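Local coordinates for protein chorismatase (Streptomyces hygroscopicus, PDB 4BPS) that hydrolyses chorismate to a dihydroxycyclohexadiene carboxylic acid and pyruvate, supplying a precursor for the immunosuppressants FK506 and FK520, at residues H48-V62 and A91-R104. Residues are numbered along the deposited sequence; the frame is centred on the assembly and turned at random.
Sequences HTDVSLVDGAPRTAV and AWARTDAYLFGVVR
Arg-104 NH1 donates two hydrogen bonds across the contact, to Thr-60 OG1 at 2.9 Å and to Ala-61 O at 2.8 Å. The hydroxyl lies near the guanidinium plane; the carbonyl is tilted from it, and NH1 stands above that carbonyl's plane. Thr-60 OG1 in turn donates to Asp-50 O, 2.8 Å away, so it is satisfied as both acceptor and donor. Asp-50 O also accepts from Thr-49 OG1, on a lone pair in the carbonyl plane, and that hydroxyl receives Ala-61 N. Thr-49 O sits over one guanidinium face, 3.1 Å from Arg-104 NH1, but the angle is too poor for a hydrogen bond. A bend at chi3 (-61°) sets the guanidinium with that face toward Thr-49 O and its edge at Thr-60 OG1 and Ala-61 O, while NH2 bonds to Gly-187 O. With an alanine here, Ala-61 O and Thr-60 OG1 would probably lose their shared donor and Gly-187 O a partner.

The contact joins two beta-hairpins from separate sheets, packed face to face: 52-54/57-62, closed by a type I' turn, and 91-94/98-104, within a YjgF-fold protein. Strands 57-62 and 98-104 run 36° apart, and their axes approach to 7.0 Å at the closest.

Away from Arg-104 the packing is mostly apolar. Pro-58 CB meets Ala-91 CB, its CG lies 3.4 Å from Ala-91 O and reaches the edge of the Phe-100 ring, and CD meets Ala-93 CB. Val-51 CG1, anti to its own N (chi1 174°), presses on Ala-91 CB at a tight 3.4 Å; CG2 rests on Arg-104 CD. In one of two modelled conformers of Val-102, CG1 touches Thr-60 CG2.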
loop_
_atom_site.group_PDB
_atom_site.type_symbol
_atom_site.label_atom_id
_atom_site.label_comp_id
_atom_site.label_asym_id
_atom_site.label_seq_id
_atom_site.Cartn_x
_atom_site.Cartn_y
_atom_site.Cartn_z
ATOM N N HIS A 48 7.165 12.298 -11.186
ATOM C CA HIS A 48 5.755 12.189 -10.863
ATOM C C HIS A 48 4.932 12.944 -11.919
ATOM O O HIS A 48 5.483 13.672 -12.763
ATOM C CB HIS A 48 5.442 12.697 -9.447
ATOM C CG HIS A 48 5.642 14.165 -9.235
ATOM N ND1 HIS A 48 6.845 14.703 -8.833
ATOM C CD2 HIS A 48 4.777 15.206 -9.349
ATOM C CE1 HIS A 48 6.709 16.018 -8.727
ATOM N NE2 HIS A 48 5.468 16.349 -9.039
ATOM N N THR A 49 3.626 12.729 -11.881
ATOM C CA THR A 49 2.679 13.387 -12.775
ATOM C C THR A 49 1.425 13.739 -11.969
ATOM O O THR A 49 1.302 13.393 -10.790
ATOM C CB THR A 49 2.253 12.473 -13.951
ATOM O OG1 THR A 49 1.505 11.355 -13.443
ATOM C CG2 THR A 49 3.427 11.957 -14.740
ATOM N N ASP A 50 0.474 14.383 -12.641
ATOM C CA ASP A 50 -0.863 14.522 -12.066
ATOM C C ASP A 50 -1.598 13.181 -12.114
ATOM O O ASP A 50 -1.070 12.169 -12.584
ATOM C CB ASP A 50 -1.680 15.658 -12.747
ATOM C CG ASP A 50 -2.183 15.314 -14.168
ATOM O OD1 ASP A 50 -1.813 14.267 -14.750
ATOM O OD2 ASP A 50 -2.958 16.137 -14.711
ATOM N N VAL A 51 -2.803 13.174 -11.557
ATOM C CA VAL A 51 -3.691 12.020 -11.641
ATOM C C VAL A 51 -4.669 12.284 -12.784
ATOM O O VAL A 51 -5.238 13.393 -12.888
ATOM C CB VAL A 51 -4.469 11.845 -10.340
ATOM C CG1 VAL A 51 -5.486 10.748 -10.470
ATOM C CG2 VAL A 51 -3.518 11.575 -9.177
ATOM N N SER A 52 -4.910 11.276 -13.625
ATOM C CA SER A 52 -5.835 11.450 -14.738
ATOM C C SER A 52 -6.451 10.102 -15.068
ATOM O O SER A 52 -6.042 9.072 -14.526
ATOM C CB SER A 52 -5.109 12.017 -15.975
ATOM O OG SER A 52 -4.185 11.085 -16.473
ATOM N N LEU A 53 -7.433 10.120 -15.964
ATOM C CA LEU A 53 -7.964 8.905 -16.580
ATOM C C LEU A 53 -7.347 8.731 -17.960
ATOM O O LEU A 53 -7.317 9.668 -18.770
ATOM C CB LEU A 53 -9.478 8.990 -16.742
ATOM C CG LEU A 53 -10.297 9.023 -15.464
ATOM C CD1 LEU A 53 -11.745 9.338 -15.796
ATOM C CD2 LEU A 53 -10.245 7.687 -14.689
ATOM N N VAL A 54 -6.867 7.523 -18.224
ATOM C CA VAL A 54 -6.420 7.155 -19.563
ATOM C C VAL A 54 -7.329 6.036 -20.040
ATOM O O VAL A 54 -7.268 4.915 -19.517
ATOM C CB VAL A 54 -4.972 6.712 -19.534
ATOM C CG1 VAL A 54 -4.514 6.240 -20.931
ATOM C CG2 VAL A 54 -4.117 7.860 -19.029
ATOM N N ASP A 55 -8.186 6.359 -21.016
ATOM C CA ASP A 55 -9.251 5.474 -21.475
ATOM C C ASP A 55 -9.939 4.739 -20.331
ATOM O O ASP A 55 -10.047 3.499 -20.335
ATOM C CB ASP A 55 -8.732 4.481 -22.506
ATOM C CG ASP A 55 -9.864 3.814 -23.288
ATOM O OD1 ASP A 55 -10.961 4.418 -23.395
ATOM O OD2 ASP A 55 -9.665 2.686 -23.791
ATOM N N GLY A 56 -10.415 5.517 -19.363
ATOM C CA GLY A 56 -11.157 4.981 -18.246
ATOM C C GLY A 56 -10.323 4.464 -17.087
ATOM O O GLY A 56 -10.871 4.073 -16.033
ATOM N N ALA A 57 -9.001 4.447 -17.233
ATOM C CA ALA A 57 -8.170 3.850 -16.192
ATOM C C ALA A 57 -7.440 4.955 -15.434
ATOM O O ALA A 57 -6.681 5.702 -16.048
ATOM C CB ALA A 57 -7.170 2.899 -16.820
ATOM N N PRO A 58 -7.683 5.095 -14.119
ATOM C CA PRO A 58 -6.895 6.053 -13.341
ATOM C C PRO A 58 -5.414 5.747 -13.465
ATOM O O PRO A 58 -5.015 4.571 -13.401
ATOM C CB PRO A 58 -7.361 5.812 -11.906
ATOM C CG PRO A 58 -8.715 5.267 -12.025
ATOM C CD PRO A 58 -8.742 4.478 -13.311
ATOM N N ARG A 59 -4.609 6.801 -13.565
ATOM C CA ARG A 59 -3.177 6.648 -13.678
ATOM C C ARG A 59 -2.446 7.792 -13.004
ATOM O O ARG A 59 -2.896 8.941 -13.066
ATOM C CB ARG A 59 -2.813 6.626 -15.175
ATOM C CG ARG A 59 -1.350 6.645 -15.501
ATOM C CD ARG A 59 -0.922 8.070 -15.832
ATOM N NE ARG A 59 0.496 8.153 -16.146
ATOM C CZ ARG A 59 1.057 9.181 -16.772
ATOM N NH1 ARG A 59 0.313 10.208 -17.170
ATOM N NH2 ARG A 59 2.360 9.165 -17.025
ATOM N N THR A 60 -1.308 7.487 -12.393
ATOM C CA THR A 60 -0.384 8.531 -11.994
ATOM C C THR A 60 1.004 7.914 -11.894
ATOM O O THR A 60 1.144 6.696 -11.848
ATOM C CB THR A 60 -0.791 9.189 -10.660
ATOM O OG1 THR A 60 -0.159 10.474 -10.529
ATOM C CG2 THR A 60 -0.413 8.352 -9.444
ATOM N N ALA A 61 2.028 8.768 -11.845
ATOM C CA ALA A 61 3.392 8.337 -11.626
ATOM C C ALA A 61 3.858 8.835 -10.275
ATOM O O ALA A 61 3.601 9.994 -9.917
ATOM C CB ALA A 61 4.303 8.867 -12.722
ATOM N N VAL A 62 4.547 7.964 -9.536
ATOM C CA VAL A 62 5.121 8.351 -8.249
ATOM C C VAL A 62 6.629 8.163 -8.278
ATOM O O VAL A 62 7.160 7.282 -8.978
ATOM C CB VAL A 62 4.482 7.544 -7.066
ATOM C CG1 VAL A 62 3.032 7.970 -6.866
ATOM C CG2 VAL A 62 4.598 6.016 -7.294
ATOM N N ALA A 91 -9.210 10.133 -9.294
ATOM C CA ALA A 91 -9.573 9.391 -10.490
ATOM C C ALA A 91 -9.915 7.979 -10.073
ATOM O O ALA A 91 -9.153 7.365 -9.327
ATOM C CB ALA A 91 -8.449 9.408 -11.513
ATOM N N TRP A 92 -11.045 7.462 -10.549
ATOM C CA TRP A 92 -11.518 6.157 -10.125
ATOM C C TRP A 92 -12.107 5.363 -11.273
ATOM O O TRP A 92 -12.568 5.913 -12.276
ATOM C CB TRP A 92 -12.545 6.315 -8.993
ATOM C CG TRP A 92 -13.720 7.212 -9.311
ATOM C CD1 TRP A 92 -13.822 8.558 -9.057
ATOM C CD2 TRP A 92 -14.940 6.840 -9.970
ATOM N NE1 TRP A 92 -15.021 9.042 -9.502
ATOM C CE2 TRP A 92 -15.733 8.003 -10.048
ATOM C CE3 TRP A 92 -15.444 5.631 -10.481
ATOM C CZ2 TRP A 92 -16.993 8.010 -10.641
ATOM C CZ3 TRP A 92 -16.725 5.640 -11.056
ATOM C CH2 TRP A 92 -17.470 6.824 -11.139
ATOM N N ALA A 93 -12.073 4.046 -11.091
ATOM C CA ALA A 93 -12.757 3.106 -11.974
ATOM C C ALA A 93 -13.405 2.059 -11.092
ATOM O O ALA A 93 -12.811 1.641 -10.085
ATOM C CB ALA A 93 -11.770 2.431 -12.931
ATOM N N ARG A 94 -14.602 1.610 -11.471
ATOM C CA ARG A 94 -15.300 0.605 -10.674
ATOM C C ARG A 94 -15.798 -0.515 -11.573
ATOM O O ARG A 94 -16.182 -0.288 -12.738
ATOM C CB ARG A 94 -16.491 1.233 -9.919
ATOM C CG ARG A 94 -17.665 1.647 -10.802
ATOM C CD ARG A 94 -18.733 2.459 -10.005
ATOM N NE ARG A 94 -19.903 2.712 -10.855
ATOM C CZ ARG A 94 -20.886 1.833 -11.074
ATOM N NH1 ARG A 94 -20.888 0.660 -10.454
ATOM N NH2 ARG A 94 -21.868 2.107 -11.929
ATOM N N THR A 95 -15.800 -1.720 -11.012
ATOM C CA THR A 95 -16.655 -2.796 -11.494
ATOM C C THR A 95 -17.902 -2.771 -10.618
ATOM O O THR A 95 -18.003 -1.952 -9.714
ATOM C CB THR A 95 -15.964 -4.145 -11.388
ATOM O OG1 THR A 95 -15.779 -4.460 -10.002
ATOM C CG2 THR A 95 -14.625 -4.135 -12.131
ATOM N N ASP A 96 -18.886 -3.640 -10.839
ATOM C CA ASP A 96 -20.013 -3.631 -9.926
ATOM C C ASP A 96 -19.606 -3.980 -8.495
ATOM O O ASP A 96 -20.228 -3.474 -7.548
ATOM C CB ASP A 96 -21.139 -4.521 -10.429
ATOM C CG ASP A 96 -21.889 -3.886 -11.603
ATOM O OD1 ASP A 96 -21.941 -2.637 -11.710
ATOM O OD2 ASP A 96 -22.467 -4.628 -12.422
ATOM N N ALA A 97 -18.528 -4.750 -8.318
ATOM C CA ALA A 97 -18.130 -5.215 -6.988
ATOM C C ALA A 97 -16.958 -4.479 -6.336
ATOM O O ALA A 97 -16.841 -4.534 -5.100
ATOM C CB ALA A 97 -17.819 -6.711 -7.038
ATOM N N TYR A 98 -16.082 -3.834 -7.123
ATOM C CA TYR A 98 -14.858 -3.238 -6.575
ATOM C C TYR A 98 -14.569 -1.878 -7.203
ATOM O O TYR A 98 -15.016 -1.570 -8.308
ATOM C CB TYR A 98 -13.644 -4.168 -6.764
ATOM C CG TYR A 98 -13.851 -5.508 -6.108
ATOM C CD1 TYR A 98 -13.715 -5.658 -4.720
ATOM C CD2 TYR A 98 -14.218 -6.632 -6.849
ATOM C CE1 TYR A 98 -13.949 -6.903 -4.116
ATOM C CE2 TYR A 98 -14.446 -7.858 -6.241
ATOM C CZ TYR A 98 -14.293 -7.990 -4.883
ATOM O OH TYR A 98 -14.511 -9.198 -4.242
ATOM N N LEU A 99 -13.786 -1.078 -6.484
ATOM C CA LEU A 99 -13.438 0.295 -6.874
ATOM C C LEU A 99 -11.926 0.487 -6.683
ATOM O O LEU A 99 -11.361 0.044 -5.675
ATOM C CB LEU A 99 -14.188 1.259 -5.959
ATOM C CG LEU A 99 -13.900 2.756 -6.012
ATOM C CD1 LEU A 99 -14.366 3.302 -7.320
ATOM C CD2 LEU A 99 -14.585 3.513 -4.831
ATOM N N PHE A 100 -11.290 1.153 -7.645
ATOM C CA PHE A 100 -9.887 1.573 -7.564
ATOM C C PHE A 100 -9.846 3.087 -7.692
ATOM O O PHE A 100 -10.466 3.625 -8.595
ATOM C CB PHE A 100 -9.088 0.937 -8.707
ATOM C CG PHE A 100 -7.644 1.353 -8.761
ATOM C CD1 PHE A 100 -6.707 0.752 -7.950
ATOM C CD2 PHE A 100 -7.211 2.327 -9.641
ATOM C CE1 PHE A 100 -5.357 1.124 -8.013
ATOM C CE2 PHE A 100 -5.866 2.694 -9.695
ATOM C CZ PHE A 100 -4.956 2.095 -8.876
ATOM N N GLY A 101 -9.089 3.757 -6.826
ATOM C CA GLY A 101 -8.943 5.203 -6.913
ATOM C C GLY A 101 -7.532 5.664 -6.628
ATOM O O GLY A 101 -6.753 4.996 -5.926
ATOM N N VAL A 102 -7.211 6.844 -7.157
ATOM C CA VAL A 102 -5.918 7.464 -6.990
ATOM C C VAL A 102 -6.112 8.967 -6.839
ATOM O O VAL A 102 -6.904 9.553 -7.572
ATOM C CB VAL A 102 -5.110 7.238 -8.327
ATOM C CG1 VAL A 102 -3.737 7.873 -8.257
ATOM C CG2 VAL A 102 -5.035 5.759 -8.732
ATOM N N VAL A 103 -5.386 9.585 -5.910
ATOM C CA VAL A 103 -5.526 11.012 -5.652
ATOM C C VAL A 103 -4.214 11.505 -5.055
ATOM O O VAL A 103 -3.499 10.747 -4.399
ATOM C CB VAL A 103 -6.710 11.278 -4.690
ATOM C CG1 VAL A 103 -6.580 10.516 -3.363
ATOM C CG2 VAL A 103 -6.920 12.765 -4.447
ATOM N N ARG A 104 -3.853 12.762 -5.283
ATOM C CA ARG A 104 -2.635 13.292 -4.691
ATOM C C ARG A 104 -2.771 14.749 -4.310
ATOM O O ARG A 104 -3.673 15.451 -4.786
ATOM C CB ARG A 104 -1.440 13.033 -5.627
ATOM C CG ARG A 104 -1.461 13.823 -6.927
ATOM C CD ARG A 104 -0.474 13.294 -7.958
ATOM N NE ARG A 104 0.886 13.377 -7.434
ATOM C CZ ARG A 104 1.838 12.468 -7.622
ATOM N NH1 ARG A 104 1.655 11.426 -8.435
ATOM N NH2 ARG A 104 3.011 12.634 -7.028
#